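Local coordinates for uncharacterized protein DUF2179 (Eubacterium ventriosum, PDB 3HLU) that is of unknown function but forms the C-terminal DUF2179 domain of a probable YitT-type membrane protein, with a GlnB-like fold that may serve a regulatory role, at residues 22-27 and 67-72; 60-65 and 73-78. One frame throughout, in Å; residues are numbered along the deposited sequence.

Contact 1: 22-27 and 67-72; sequences ADRMLQ and KEVDPD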
# COMPACT_ATOMS: atom_id res chain seq x y z
N ALA A 22 -13.34 5.97 4.00
CA ALA A 22 -13.28 7.10 3.09
C ALA A 22 -14.40 8.08 3.35
O ALA A 22 -14.18 9.28 3.31
CB ALA A 22 -13.31 6.63 1.66
N ASP A 23 -15.60 7.58 3.63
CA ASP A 23 -16.74 8.46 3.87
C ASP A 23 -16.57 9.26 5.15
O ASP A 23 -16.77 10.47 5.16
CB ASP A 23 -18.08 7.69 3.88
CG ASP A 23 -18.52 7.25 2.47
OD1 ASP A 23 -17.94 7.73 1.45
OD2 ASP A 23 -19.46 6.41 2.38
N ARG A 24 -16.17 8.59 6.23
CA ARG A 24 -15.97 9.26 7.50
C ARG A 24 -14.80 10.24 7.46
O ARG A 24 -14.76 11.21 8.21
CB ARG A 24 -15.75 8.25 8.63
CG ARG A 24 -16.96 7.39 8.92
CD ARG A 24 -16.79 6.59 10.21
NE ARG A 24 -16.52 7.44 11.37
CZ ARG A 24 -16.23 6.98 12.58
NH1 ARG A 24 -16.18 5.67 12.81
NH2 ARG A 24 -16.00 7.82 13.58
N MSE A 25 -13.85 9.99 6.57
CA MSE A 25 -12.71 10.90 6.42
C MSE A 25 -13.20 12.21 5.84
O MSE A 25 -12.74 13.29 6.23
CB MSE A 25 -11.65 10.29 5.51
CG MSE A 25 -10.69 9.35 6.21
SE MSE A 25 -9.41 8.56 4.98
CE MSE A 25 -8.04 9.93 4.99
N LEU A 26 -14.13 12.09 4.89
CA LEU A 26 -14.75 13.23 4.22
C LEU A 26 -15.74 13.97 5.09
O LEU A 26 -15.83 15.19 5.04
CB LEU A 26 -15.49 12.77 2.96
CG LEU A 26 -16.51 13.81 2.50
CD1 LEU A 26 -15.80 15.07 1.98
CD2 LEU A 26 -17.47 13.26 1.45
N GLN A 27 -16.52 13.24 5.87
CA GLN A 27 -17.58 13.86 6.64
C GLN A 27 -17.02 14.56 7.84
O GLN A 27 -17.33 15.72 8.09
CB GLN A 27 -18.63 12.83 7.05
CG GLN A 27 -19.67 12.56 5.96
CD GLN A 27 -20.20 11.13 5.99
OE1 GLN A 27 -19.98 10.38 6.97
NE2 GLN A 27 -20.90 10.73 4.92
N LYS A 67 -8.78 2.75 14.05
CA LYS A 67 -9.06 1.97 15.24
C LYS A 67 -10.56 1.77 15.36
O LYS A 67 -11.04 0.71 15.76
CB LYS A 67 -8.52 2.69 16.47
CG LYS A 67 -6.98 2.75 16.50
CD LYS A 67 -6.43 3.66 17.59
CE LYS A 67 -4.97 3.97 17.32
NZ LYS A 67 -4.39 5.03 18.20
N GLU A 68 -11.30 2.79 14.97
CA GLU A 68 -12.73 2.81 15.17
C GLU A 68 -13.50 2.00 14.12
O GLU A 68 -14.68 1.74 14.29
CB GLU A 68 -13.19 4.27 15.16
CG GLU A 68 -14.64 4.51 15.51
CD GLU A 68 -14.86 5.87 16.19
OE1 GLU A 68 -13.85 6.61 16.42
OE2 GLU A 68 -16.03 6.20 16.50
N VAL A 69 -12.84 1.59 13.05
CA VAL A 69 -13.57 1.01 11.93
C VAL A 69 -13.00 -0.32 11.49
O VAL A 69 -13.75 -1.28 11.29
CB VAL A 69 -13.53 1.93 10.71
CG1 VAL A 69 -14.18 1.24 9.52
CG2 VAL A 69 -14.20 3.23 11.02
N ASP A 70 -11.68 -0.34 11.30
CA ASP A 70 -10.96 -1.52 10.87
C ASP A 70 -9.58 -1.53 11.51
O ASP A 70 -8.66 -0.83 11.06
CB ASP A 70 -10.84 -1.56 9.35
CG ASP A 70 -10.01 -2.75 8.85
OD1 ASP A 70 -9.53 -3.55 9.68
OD2 ASP A 70 -9.83 -2.88 7.61
N PRO A 71 -9.43 -2.31 12.58
CA PRO A 71 -8.20 -2.55 13.34
C PRO A 71 -7.09 -3.13 12.48
O PRO A 71 -5.91 -3.01 12.84
CB PRO A 71 -8.63 -3.59 14.37
CG PRO A 71 -10.09 -3.37 14.54
CD PRO A 71 -10.60 -2.99 13.18
N ASP A 72 -7.44 -3.77 11.38
CA ASP A 72 -6.43 -4.42 10.55
C ASP A 72 -5.94 -3.51 9.46
O ASP A 72 -4.90 -3.76 8.85
CB ASP A 72 -6.96 -5.72 9.97
CG ASP A 72 -7.25 -6.75 11.06
OD1 ASP A 72 -8.44 -7.16 11.17
OD2 ASP A 72 -6.30 -7.10 11.81
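E68 of the loop 67-72 meets R24 of the helix segment 22-27, the glutamate carboxylate facing the end of the arginine. E68 OE2 accepts a weak hydrogen bond from R24 NH2 at 3.3 Å, with an N-H...O angle of 159°, and the charges make this a salt bridge. It is a single-pronged one: the guanidinium and carboxylate planes stand 85° apart, so the two oxygens do not line up with two N-H groups. E68 CD lies in the guanidinium plane, at its edge, and E68 CG comes near the same edge beside R24 NH1. The glutamate reaches across because CG is anti to the backbone N (chi1 -174°) and the chain stays extended beyond it, whereas the arginine bends at chi3. E28, one helical turn on from R24, forms a second salt bridge with NH2, so that nitrogen is shared between two acids. Without the guanidinium, as with a leucine at R24, E68 and E28 would probably lose the positive group they share, and V69 one of its neighbours.

V69 comes next, its CG2 methyl lying 3.6 Å from R24 NH1 and set obliquely to the guanidinium. A branched apolar residue suits this spot, since V69 also touches I20 and I21 of helix 18-28. Farther on, D70 OD1 accepts from the backbone N of D72 at 2.7 Å, above the carboxylate plane, which closes an Asx turn, while D70 OD2 bonds to S15. The whole is a surface salt bridge with a small apolar contact beside it, joining helix 18-28 to the loop that leads from helix 56-67 into strand 74-77, outermost in this chain's sheet, within a ferredoxin-like beta-alpha-beta-beta-alpha-beta sandwich.

Contact 2: 60-65 and 73-78; sequences VKVRNL and AFMIVS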
# COMPACT_ATOMS: atom_id res chain seq x y z
N VAL A 60 -2.73 11.53 12.57
CA VAL A 60 -3.09 11.02 13.87
C VAL A 60 -4.61 10.90 14.01
O VAL A 60 -5.12 9.92 14.56
CB VAL A 60 -2.52 11.91 14.97
CG1 VAL A 60 -3.03 11.46 16.33
CG2 VAL A 60 -1.00 11.88 14.91
N LYS A 61 -5.34 11.88 13.51
CA LYS A 61 -6.79 11.79 13.56
C LYS A 61 -7.27 10.60 12.74
O LYS A 61 -8.16 9.86 13.16
CB LYS A 61 -7.45 13.08 13.07
CG LYS A 61 -7.06 14.34 13.86
CD LYS A 61 -8.10 15.46 13.66
CE LYS A 61 -7.56 16.84 14.07
NZ LYS A 61 -6.51 17.39 13.13
N VAL A 62 -6.66 10.41 11.58
CA VAL A 62 -7.06 9.33 10.67
C VAL A 62 -6.77 7.98 11.30
O VAL A 62 -7.61 7.09 11.28
CB VAL A 62 -6.29 9.44 9.33
CG1 VAL A 62 -6.35 8.12 8.57
CG2 VAL A 62 -6.86 10.56 8.49
N ARG A 63 -5.58 7.85 11.86
CA ARG A 63 -5.22 6.65 12.57
C ARG A 63 -6.25 6.25 13.63
O ARG A 63 -6.59 5.08 13.79
CB ARG A 63 -3.86 6.83 13.22
CG ARG A 63 -3.22 5.52 13.50
CD ARG A 63 -2.11 5.66 14.49
NE ARG A 63 -1.23 4.51 14.38
CZ ARG A 63 0.07 4.56 14.63
NH1 ARG A 63 0.62 5.71 15.00
NH2 ARG A 63 0.82 3.46 14.49
N ASN A 64 -6.76 7.24 14.36
CA ASN A 64 -7.75 6.98 15.39
C ASN A 64 -9.08 6.58 14.82
O ASN A 64 -9.88 5.88 15.44
CB ASN A 64 -7.89 8.19 16.31
CG ASN A 64 -6.69 8.33 17.24
OD1 ASN A 64 -5.82 7.45 17.28
ND2 ASN A 64 -6.63 9.44 17.98
N LEU A 65 -9.31 7.02 13.60
CA LEU A 65 -10.51 6.66 12.91
C LEU A 65 -10.41 5.22 12.45
O LEU A 65 -11.41 4.51 12.37
CB LEU A 65 -10.68 7.61 11.73
CG LEU A 65 -11.53 7.19 10.55
CD1 LEU A 65 -12.98 7.05 10.98
CD2 LEU A 65 -11.39 8.24 9.46
N ALA A 73 -6.68 -2.43 9.22
CA ALA A 73 -6.25 -1.42 8.27
C ALA A 73 -4.85 -0.92 8.58
O ALA A 73 -4.38 -0.99 9.72
CB ALA A 73 -7.23 -0.26 8.25
N PHE A 74 -4.18 -0.43 7.55
CA PHE A 74 -2.89 0.22 7.75
C PHE A 74 -2.64 1.25 6.65
O PHE A 74 -3.37 1.34 5.66
CB PHE A 74 -1.76 -0.80 7.81
CG PHE A 74 -1.63 -1.62 6.57
CD1 PHE A 74 -2.46 -2.70 6.35
CD2 PHE A 74 -0.69 -1.30 5.62
CE1 PHE A 74 -2.35 -3.45 5.19
CE2 PHE A 74 -0.57 -2.05 4.46
CZ PHE A 74 -1.40 -3.13 4.25
N MSE A 75 -1.57 2.02 6.85
CA MSE A 75 -1.26 3.15 6.00
C MSE A 75 0.15 3.05 5.50
O MSE A 75 1.05 2.68 6.24
CB MSE A 75 -1.41 4.45 6.79
CG MSE A 75 -2.82 4.74 7.21
SE MSE A 75 -2.96 6.37 8.26
CE MSE A 75 -2.36 5.68 9.97
N ILE A 76 0.35 3.41 4.25
CA ILE A 76 1.69 3.59 3.74
C ILE A 76 1.96 5.07 3.54
O ILE A 76 1.27 5.74 2.77
CB ILE A 76 1.91 2.83 2.43
CG1 ILE A 76 1.68 1.34 2.67
CG2 ILE A 76 3.30 3.08 1.90
CD1 ILE A 76 1.40 0.55 1.42
N VAL A 77 2.95 5.56 4.26
CA VAL A 77 3.33 6.97 4.21
C VAL A 77 4.54 7.19 3.31
O VAL A 77 5.69 6.95 3.71
CB VAL A 77 3.68 7.49 5.60
CG1 VAL A 77 4.14 8.93 5.52
CG2 VAL A 77 2.49 7.32 6.55
N SER A 78 4.27 7.69 2.10
CA SER A 78 5.27 7.84 1.02
C SER A 78 6.57 8.53 1.43
O SER A 78 6.56 9.53 2.15
CB SER A 78 4.62 8.58 -0.15
OG SER A 78 4.72 7.83 -1.36
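M75, a selenomethionine, reaches from strand 74-77 to helix 56-67 and makes both contacts of this pair of segments. Its selenium lies 3.8 Å from V62 CG1, an oblique meeting of two buried apolar groups. Beyond it the methyl CE is 3.6 Å from R63 CG and also approaches CB, the two side chains crossing at about a right angle. The bend at chi3 (-79°) turns CE aside from the otherwise extended chain and onto the arginine stem. A long, flexible, unbranched side chain suits a place where strand and helix backbones stand well apart, and V62 supplies a compact branched surface to meet it.

On the more open side, R63 lends only its aliphatic stem. Partly exposed as a whole, it runs on extended to NE, which bonds to the carbonyl of G40 in the second subunit, so one residue serves the interior with its methylenes and the dimer with its charged end. M75 also packs on L59 and L66 of the same helix and on I13 of strand 9-14. F74 and M75 pair with an antiparallel strand of the second subunit, which carries the sheet on across the interface.

Overall arrangement
Contacts 1 and 2 lie with their centres about 9 Å apart and interlock along the chain: helix 56-67 supplies 60-65, the following loop supplies 67-72, and strand 74-77 completes the second pair. L65 and V62 join them directly. L65 CD2 is 3.5 Å from M25 CG, and V62 CG2 is 3.7 Å from the methyl CE of M25, so the two helices pack through a buried apolar layer. L65 CD1 also lies 3.6 Å from R24 NE, linking that layer to the surface salt bridge. Both contacts reach the second subunit, contact 1 through K67 and P71 against its Y42. No ligand site is established here.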